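Local coordinates for uncharacterized protein (Cytophaga hutchinsonii, PDB 3OMT) that is of uncharacterised function but, as a putative Xre-family antitoxin with a helix-turn-helix fold, probably binds DNA and restrains a partner toxin, at residues 25-30 and 54-59; 14-19 and 65-70. One frame throughout, in Å; residues are numbered along the deposited sequence. Where two conformers were deposited one is given.

Contact 1. Residues 25-30 and 54-59; sequences LWLTET and FDIAEA
Leu-27 and Ile-56 meet in the core of a helix-turn-helix domain, where helix 24-30, probably the first helix of the motif with helix 35-42 as the second, packs against helix 50-60. The two segments cross steeply, their directions 113° apart, and their axes come no closer than 11.0 Å, so side chains must span the gap. On the buried side, CD1 of Leu-27 lies 4.3 Å from CG2 of Ile-56. Branched aliphatic side chains suit this place: each offers two methyl groups and no polar atom, and both also pack on Leu-13 of helix 13-20. Val-38 covers Leu-27 and Trp-41 covers Ile-56 from helix 35-42, closing this part in.

Toward solvent the atoms come as near, but few of them touch. Thr-30, itself exposed, meets Ala-59 through a single methyl, CG2 to CB at 4.0 Å; Trp-26 CH2 is 4.2 Å from the same CB, and so small a side chain leaves the alanine carbonyl approachable. The indole of Trp-26 extends to helix 50-60 with CG anti to the backbone N (chi1 -177°). Its CH2 lies 3.4 Å from Ala-59 O, near the ring plane, an approach that would be favourable, since the ring's C-H edge is slightly positive and the carbonyl O partly negative. Lys-22 adds a cation-pi contact to the same indole. Thr-30 OG1 sits over the centre of the Trp-26 ring, 3.4 Å above its plane, and donates a 2.7 Å hydrogen bond to Trp-26 O, on the opposite face of that carbonyl from Thr-30 N.

Contact 2. Residues 14-19 and 65-70; sequences KSVLAE and RELIVS
A chi1 of 179° in Val-16, whose CB points toward the 65-70 segment, sets CG1 anti to the backbone N and CG2 anti to the carbonyl carbon, and both methyls come to lie 4.0 Å from Leu-67 CD2. In Leu-67 a chi1 of -65° puts CG anti to the carbonyl carbon, which brings the branched end nearer to helix 13-20 than the direction of its CB alone would. The two side chains cross at about a right angle. CD2 of Leu-67 rests against the fork itself, 3.9 Å from Val-16 CB. Valine suits the helix side because its branch lies close to the backbone and presents a compact, broad surface, whereas leucine has the length to reach it.

In this helix-turn-helix domain the contact pins the chain beyond helix 50-60 onto helix 13-20. The carbonyl of Glu-66 lies against the apolar flank, its O 3.6 Å from Val-16 CG2, and accepts a hydrogen bond from Arg-12 NH1.

At the more polar margin one water joins two carboxylates, donating to Glu-19 OE1 at 2.6 Å and to Glu-66 OE1 at 2.8 Å. Since these two oxygens are 4.6 Å apart, the water probably eases the repulsion between like charges. Arg-12 NH2 forms a salt bridge with Glu-19 OE2, so one guanidinium group ties both segments together. Farther along, Ile-68 O accepts a hydrogen bond from Arg-65 NH2 of the second subunit.

Both segments of contact 1 fall between those of contact 2: segment 14-19 comes first, then 25-30, 54-59 and finally 65-70. Their centres are about 13 Å apart, yet they share one hydrophobic core. Leu-67 joins them with its other methyl, CD1 lying 3.7 Å from Ile-56 CG2, while Leu-17 CD2 and Leu-27 CD2 meet at 4.2 Å between the successive helices 13-20 and 24-30. Contact 1 thus holds the helix-turn-helix unit against helix 50-60, and contact 2 fastens helix 13-20 to the C-terminal segment. Both border the dimer interface: segment 65-70 reaches the second subunit, and Phe-54 packs edge-to-face with Phe-10 of that subunit.

Contact 1. Residues 25-30 and 54-59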
ATOM      1  N   LEU A  25      -1.754 -19.759  -7.754  1.00 10.90           N
ATOM      2  CA  LEU A  25      -1.922 -20.006  -9.220  1.00 11.84           C
ATOM      3  C   LEU A  25      -3.067 -19.193  -9.795  1.00 11.83           C
ATOM      4  O   LEU A  25      -2.925 -18.514 -10.801  1.00 11.23           O
ATOM      5  CB  LEU A  25      -2.178 -21.500  -9.486  1.00 13.13           C
ATOM      6  CG  LEU A  25      -2.500 -21.883 -10.947  1.00 15.35           C
ATOM      7  CD1 LEU A  25      -1.313 -21.567 -11.834  1.00 15.60           C
ATOM      8  CD2 LEU A  25      -2.898 -23.394 -11.055  1.00 19.14           C
ATOM      9  N   TRP A  26      -4.202 -19.198  -9.115  1.00 11.04           N
ATOM     10  CA  TRP A  26      -5.331 -18.393  -9.593  1.00 11.27           C
ATOM     11  C   TRP A  26      -4.953 -16.921  -9.754  1.00 10.15           C
ATOM     12  O   TRP A  26      -5.285 -16.268 -10.751  1.00  9.85           O
ATOM     13  CB  TRP A  26      -6.501 -18.522  -8.621  1.00 11.50           C
ATOM     14  CG  TRP A  26      -7.729 -17.815  -9.040  1.00 12.98           C
ATOM     15  CD1 TRP A  26      -8.765 -18.318  -9.788  1.00 16.26           C
ATOM     16  CD2 TRP A  26      -8.065 -16.451  -8.758  1.00 14.45           C
ATOM     17  NE1 TRP A  26      -9.735 -17.345  -9.981  1.00 17.99           N
ATOM     18  CE2 TRP A  26      -9.330 -16.186  -9.379  1.00 16.65           C
ATOM     19  CE3 TRP A  26      -7.450 -15.450  -8.037  1.00 15.30           C
ATOM     20  CZ2 TRP A  26      -9.965 -14.950  -9.297  1.00 20.64           C
ATOM     21  CZ3 TRP A  26      -8.120 -14.188  -7.933  1.00 19.33           C
ATOM     22  CH2 TRP A  26      -9.350 -13.969  -8.569  1.00 19.09           C
ATOM     23  N   LEU A  27      -4.278 -16.372  -8.758  1.00  9.98           N
ATOM     24  CA  LEU A  27      -3.945 -14.933  -8.800  1.00  9.47           C
ATOM     25  C   LEU A  27      -2.922 -14.665  -9.880  1.00 10.16           C
ATOM     26  O   LEU A  27      -3.010 -13.678 -10.632  1.00 10.21           O
ATOM     27  CB  LEU A  27      -3.447 -14.470  -7.443  1.00  9.61           C
ATOM     28  CG  LEU A  27      -3.209 -12.956  -7.306  1.00  9.55           C
ATOM     29  CD1 LEU A  27      -4.565 -12.260  -7.454  1.00 11.66           C
ATOM     30  CD2 LEU A  27      -2.558 -12.679  -5.958  1.00 11.54           C
ATOM     31  N   THR A  28      -1.985 -15.589 -10.010  1.00 10.30           N
ATOM     32  CA  THR A  28      -0.940 -15.484 -10.995  1.00 10.57           C
ATOM     33  C   THR A  28      -1.508 -15.455 -12.420  1.00 10.37           C
ATOM     34  O   THR A  28      -1.175 -14.595 -13.211  1.00 11.49           O
ATOM     35  CB  THR A  28       0.068 -16.659 -10.846  1.00  9.82           C
ATOM     36  OG1 THR A  28       0.695 -16.653  -9.551  1.00 12.15           O
ATOM     37  CG2 THR A  28       1.177 -16.599 -11.922  1.00 12.64           C
ATOM     38  N   GLU A  29      -2.419 -16.379 -12.714  1.00 10.84           N
ATOM     39  CA  GLU A  29      -3.069 -16.416 -14.013  1.00 11.98           C
ATOM     40  C   GLU A  29      -3.975 -15.201 -14.205  1.00 12.50           C
ATOM     41  O   GLU A  29      -3.977 -14.568 -15.260  1.00 13.40           O
ATOM     42  CB  GLU A  29      -3.830 -17.730 -14.160  1.00 13.13           C
ATOM     43  CG  GLU A  29      -2.934 -18.901 -14.231  1.00 15.60           C
ATOM     44  CD  GLU A  29      -3.679 -20.172 -14.671  1.00 18.57           C
ATOM     45  OE1 GLU A  29      -4.914 -20.243 -14.480  1.00 22.17           O
ATOM     46  OE2 GLU A  29      -3.016 -21.096 -15.187  1.00 18.62           O
ATOM     47  N   THR A  30      -4.781 -14.877 -13.200  1.00 12.20           N
ATOM     48  CA  THR A  30      -5.778 -13.821 -13.325  1.00 13.15           C
ATOM     49  C   THR A  30      -5.124 -12.483 -13.655  1.00 12.40           C
ATOM     50  O   THR A  30      -5.629 -11.710 -14.486  1.00 13.82           O
ATOM     51  CB  THR A  30      -6.640 -13.728 -12.037  1.00 12.65           C
ATOM     52  OG1 THR A  30      -7.349 -14.969 -11.908  1.00 15.19           O
ATOM     53  CG2 THR A  30      -7.646 -12.582 -12.105  1.00 17.03           C
ATOM     54  N   PHE A  54      -4.170  -2.501  -5.860  1.00  8.02           N
ATOM     55  CA  PHE A  54      -5.541  -2.183  -6.280  1.00  8.01           C
ATOM     56  C   PHE A  54      -6.044  -3.248  -7.298  1.00  8.36           C
ATOM     57  O   PHE A  54      -7.198  -3.661  -7.234  1.00  8.83           O
ATOM     58  CB  PHE A  54      -5.659  -0.762  -6.862  1.00  7.93           C
ATOM     59  CG  PHE A  54      -5.815   0.325  -5.820  1.00  9.54           C
ATOM     60  CD1 PHE A  54      -7.019   1.002  -5.668  1.00  9.97           C
ATOM     61  CD2 PHE A  54      -4.770   0.641  -4.984  1.00  8.75           C
ATOM     62  CE1 PHE A  54      -7.186   1.981  -4.717  1.00 10.40           C
ATOM     63  CE2 PHE A  54      -4.912   1.597  -4.025  1.00  8.49           C
ATOM     64  CZ  PHE A  54      -6.117   2.300  -3.887  1.00  9.61           C
ATOM     65  N   ASP A  55      -5.180  -3.680  -8.206  1.00  8.73           N
ATOM     66  CA  ASP A  55      -5.499  -4.738  -9.189  1.00  9.28           C
ATOM     67  C   ASP A  55      -5.819  -6.069  -8.488  1.00  8.77           C
ATOM     68  O   ASP A  55      -6.783  -6.723  -8.829  1.00  9.82           O
ATOM     69  CB  ASP A  55      -4.335  -4.939 -10.144  1.00 10.93           C
ATOM     70  CG  ASP A  55      -4.196  -3.833 -11.167  1.00 13.60           C
ATOM     71  OD1 ASP A  55      -5.124  -3.004 -11.352  1.00 15.15           O
ATOM     72  OD2 ASP A  55      -3.121  -3.816 -11.808  1.00 15.75           O
ATOM     73  N   ILE A  56      -5.026  -6.424  -7.469  1.00  8.50           N
ATOM     74  CA  ILE A  56      -5.257  -7.614  -6.660  1.00  7.66           C
ATOM     75  C   ILE A  56      -6.621  -7.515  -5.969  1.00  8.00           C
ATOM     76  O   ILE A  56      -7.398  -8.483  -5.958  1.00  9.60           O
ATOM     77  CB  ILE A  56      -4.156  -7.843  -5.635  1.00  7.07           C
ATOM     78  CG1 ILE A  56      -2.766  -8.068  -6.311  1.00  9.03           C
ATOM     79  CG2 ILE A  56      -4.516  -8.993  -4.705  1.00  7.86           C
ATOM     80  CD1 ILE A  56      -1.558  -7.910  -5.373  1.00 10.98           C
ATOM     81  N   ALA A  57      -6.906  -6.355  -5.373  1.00  8.07           N
ATOM     82  CA  ALA A  57      -8.122  -6.131  -4.593  1.00 10.03           C
ATOM     83  C   ALA A  57      -9.333  -6.252  -5.521  1.00 10.33           C
ATOM     84  O   ALA A  57     -10.352  -6.833  -5.177  1.00 11.26           O
ATOM     85  CB  ALA A  57      -8.074  -4.774  -3.971  1.00 10.09           C
ATOM     86  N   GLU A  58      -9.207  -5.707  -6.726  1.00 10.98           N
ATOM     87  CA  GLU A  58     -10.286  -5.790  -7.691  1.00 11.62           C
ATOM     88  C   GLU A  58     -10.549  -7.269  -8.109  1.00 11.94           C
ATOM     89  O   GLU A  58     -11.717  -7.717  -8.164  1.00 13.22           O
ATOM     90  CB  GLU A  58      -9.959  -4.906  -8.894  1.00 12.58           C
ATOM     91  CG  GLU A  58     -10.999  -5.020 -10.009  1.00 16.59           C
ATOM     92  CD  GLU A  58     -10.544  -4.297 -11.283  1.00 23.95           C
ATOM     93  OE1 GLU A  58      -9.337  -4.351 -11.645  1.00 28.41           O
ATOM     94  OE2 GLU A  58     -11.410  -3.717 -11.951  1.00 29.17           O
ATOM     95  N   ALA A  59      -9.490  -8.018  -8.359  1.00 11.30           N
ATOM     96  CA  ALA A  59      -9.567  -9.435  -8.724  1.00 11.13           C
ATOM     97  C   ALA A  59     -10.247 -10.262  -7.647  1.00 10.94           C
ATOM     98  O   ALA A  59     -11.094 -11.127  -7.946  1.00 12.42           O
ATOM     99  CB  ALA A  59      -8.170 -10.000  -9.061  1.00 11.85           C
TER

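Contact 2. Residues 14-19 and 65-70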
ATOM      1  N   LYS A  14      -1.709 -13.591   1.599  1.00  8.73           N
ATOM      2  CA  LYS A  14      -1.878 -15.029   1.809  1.00  9.15           C
ATOM      3  C   LYS A  14      -3.207 -15.268   2.536  1.00  8.78           C
ATOM      4  O   LYS A  14      -3.973 -16.143   2.168  1.00 10.18           O
ATOM      5  CB  LYS A  14      -0.712 -15.621   2.597  1.00 11.37           C
ATOM      6  CG  LYS A  14      -0.826 -17.115   2.833  1.00 16.37           C
ATOM      7  CD  LYS A  14       0.395 -17.650   3.616  1.00 22.86           C
ATOM      8  CE  LYS A  14       0.286 -19.153   3.906  1.00 28.26           C
ATOM      9  NZ  LYS A  14       1.636 -19.771   4.017  1.00 31.17           N
ATOM     10  N   SER A  15      -3.454 -14.487   3.587  1.00  7.96           N
ATOM     11  CA  SER A  15      -4.699 -14.622   4.354  1.00  8.78           C
ATOM     12  C   SER A  15      -5.930 -14.329   3.525  1.00  7.73           C
ATOM     13  O   SER A  15      -6.944 -15.019   3.662  1.00  8.40           O
ATOM     14  CB  SER A  15      -4.708 -13.741   5.566  1.00  9.99           C
ATOM     15  OG  SER A  15      -3.804 -14.227   6.527  1.00 13.57           O
ATOM     16  N   VAL A  16      -5.882 -13.257   2.717  1.00  8.29           N
ATOM     17  CA  VAL A  16      -7.060 -12.872   1.916  1.00  7.46           C
ATOM     18  C   VAL A  16      -7.320 -13.939   0.854  1.00  8.16           C
ATOM     19  O   VAL A  16      -8.471 -14.295   0.589  1.00  8.05           O
ATOM     20  CB  VAL A  16      -6.956 -11.453   1.341  1.00  8.20           C
ATOM     21  CG1 VAL A  16      -8.164 -11.090   0.495  1.00  8.12           C
ATOM     22  CG2 VAL A  16      -6.846 -10.430   2.496  1.00  8.11           C
ATOM     23  N   LEU A  17      -6.272 -14.450   0.226  1.00  8.82           N
ATOM     24  CA  LEU A  17      -6.461 -15.526  -0.736  1.00  7.95           C
ATOM     25  C   LEU A  17      -7.130 -16.738  -0.041  1.00  8.08           C
ATOM     26  O   LEU A  17      -8.060 -17.335  -0.577  1.00  9.19           O
ATOM     27  CB  LEU A  17      -5.135 -15.964  -1.327  1.00  7.61           C
ATOM     28  CG  LEU A  17      -4.439 -15.073  -2.301  1.00  7.40           C
ATOM     29  CD1 LEU A  17      -3.044 -15.520  -2.548  1.00  7.25           C
ATOM     30  CD2 LEU A  17      -5.274 -14.941  -3.649  1.00  9.53           C
ATOM     31  N   ALA A  18      -6.705 -17.073   1.164  1.00  8.35           N
ATOM     32  CA  ALA A  18      -7.335 -18.158   1.912  1.00  8.22           C
ATOM     33  C   ALA A  18      -8.810 -17.863   2.250  1.00  8.08           C
ATOM     34  O   ALA A  18      -9.676 -18.733   2.093  1.00  9.37           O
ATOM     35  CB  ALA A  18      -6.539 -18.512   3.164  1.00  8.15           C
ATOM     36  N   GLU A  19      -9.121 -16.636   2.657  1.00  6.73           N
ATOM     37  CA  GLU A  19     -10.479 -16.251   2.962  1.00  7.71           C
ATOM     38  C   GLU A  19     -11.364 -16.435   1.765  1.00  8.64           C
ATOM     39  O   GLU A  19     -12.480 -16.949   1.873  1.00  8.49           O
ATOM     40  CB  GLU A  19     -10.513 -14.777   3.397  1.00  8.20           C
ATOM     41  CG  GLU A  19      -9.958 -14.520   4.784  1.00  8.79           C
ATOM     42  CD  GLU A  19      -9.841 -13.038   5.120  1.00 10.88           C
ATOM     43  OE1 GLU A  19     -10.298 -12.168   4.310  1.00 12.99           O
ATOM     44  OE2 GLU A  19      -9.330 -12.762   6.241  1.00 14.11           O
ATOM     45  N   ARG A  65      -7.679  -2.045   1.216  1.00  7.26           N
ATOM     46  CA  ARG A  65      -7.122  -1.852   2.570  1.00  6.62           C
ATOM     47  C   ARG A  65      -6.926  -3.186   3.302  1.00  7.04           C
ATOM     48  O   ARG A  65      -6.018  -3.302   4.183  1.00  8.66           O
ATOM     49  CB  ARG A  65      -8.012  -0.954   3.387  1.00  7.12           C
ATOM     50  CG  ARG A  65      -7.966   0.506   2.957  1.00  7.84           C
ATOM     51  CD  ARG A  65      -8.863   1.371   3.782  1.00  8.45           C
ATOM     52  NE  ARG A  65      -8.683   2.780   3.407  1.00 10.44           N
ATOM     53  CZ  ARG A  65      -9.319   3.793   4.017  1.00 12.71           C
ATOM     54  NH1 ARG A  65     -10.236   3.566   4.972  1.00 14.91           N
ATOM     55  NH2 ARG A  65      -9.043   5.027   3.659  1.00 12.25           N
ATOM     56  N   GLU A  66      -7.762  -4.186   2.989  1.00  6.97           N
ATOM     57  CA  GLU A  66      -7.662  -5.472   3.665  1.00  7.49           C
ATOM     58  C   GLU A  66      -6.408  -6.270   3.265  1.00  7.43           C
ATOM     59  O   GLU A  66      -6.062  -7.224   3.938  1.00  7.25           O
ATOM     60  CB  GLU A  66      -8.932  -6.324   3.391  1.00  8.39           C
ATOM     61  CG  GLU A  66     -10.151  -5.679   3.996  1.00 10.63           C
ATOM     62  CD  GLU A  66     -11.401  -6.495   3.805  1.00 15.63           C
ATOM     63  OE1 GLU A  66     -11.285  -7.710   3.521  1.00 16.34           O
ATOM     64  OE2 GLU A  66     -12.505  -5.909   3.965  1.00 20.60           O
ATOM     65  N   LEU A  67      -5.741  -5.887   2.162  1.00  7.10           N
ATOM     66  CA  LEU A  67      -4.546  -6.598   1.716  1.00  7.37           C
ATOM     67  C   LEU A  67      -3.328  -6.204   2.524  1.00  7.61           C
ATOM     68  O   LEU A  67      -2.313  -6.847   2.414  1.00  8.47           O
ATOM     69  CB  LEU A  67      -4.286  -6.313   0.260  1.00  7.10           C
ATOM     70  CG  LEU A  67      -5.335  -6.812  -0.753  1.00  6.61           C
ATOM     71  CD1 LEU A  67      -5.055  -6.340  -2.196  1.00  9.48           C
ATOM     72  CD2 LEU A  67      -5.532  -8.336  -0.619  1.00  9.68           C
ATOM     73  N   ILE A  68      -3.424  -5.118   3.294  1.00  7.41           N
ATOM     74  CA  ILE A  68      -2.308  -4.538   4.067  0.60  8.36           C
ATOM     75  C   ILE A  68      -2.567  -4.837   5.545  1.00  7.90           C
ATOM     76  O   ILE A  68      -3.715  -4.742   5.990  1.00  7.65           O
ATOM     77  CB  ILE A  68      -2.255  -2.988   3.815  0.60  8.22           C
ATOM     78  CG1 ILE A  68      -2.162  -2.732   2.309  0.60 12.78           C
ATOM     79  CG2 ILE A  68      -1.105  -2.328   4.614  0.60  7.13           C
ATOM     80  CD1 ILE A  68      -1.046  -3.505   1.706  0.60 15.17           C
ATOM     81  N   VAL A  69      -1.536  -5.157   6.315  1.00  7.55           N
ATOM     82  CA  VAL A  69      -1.759  -5.358   7.753  1.00  7.88           C
ATOM     83  C   VAL A  69      -2.028  -3.986   8.404  1.00  8.02           C
ATOM     84  O   VAL A  69      -1.456  -2.957   8.015  1.00  9.29           O
ATOM     85  CB  VAL A  69      -0.604  -6.089   8.458  1.00  7.93           C
ATOM     86  CG1 VAL A  69      -0.446  -7.514   7.875  1.00  9.53           C
ATOM     87  CG2 VAL A  69       0.773  -5.330   8.348  1.00  7.54           C
ATOM     88  N   SER A  70      -2.958  -3.985   9.355  1.00  8.03           N
ATOM     89  CA  SER A  70      -3.234  -2.802  10.153  1.00  9.35           C
ATOM     90  C   SER A  70      -2.077  -2.393  11.063  1.00 10.07           C
ATOM     91  O   SER A  70      -1.359  -3.237  11.619  1.00 10.43           O
ATOM     92  CB  SER A  70      -4.492  -3.075  10.986  1.00 11.32           C
ATOM     93  OG  SER A  70      -4.745  -1.956  11.782  1.00 17.08           O
TER
HETATM   94  O   HOH W   1      -9.858  -9.632   4.931  1.00 11.75           O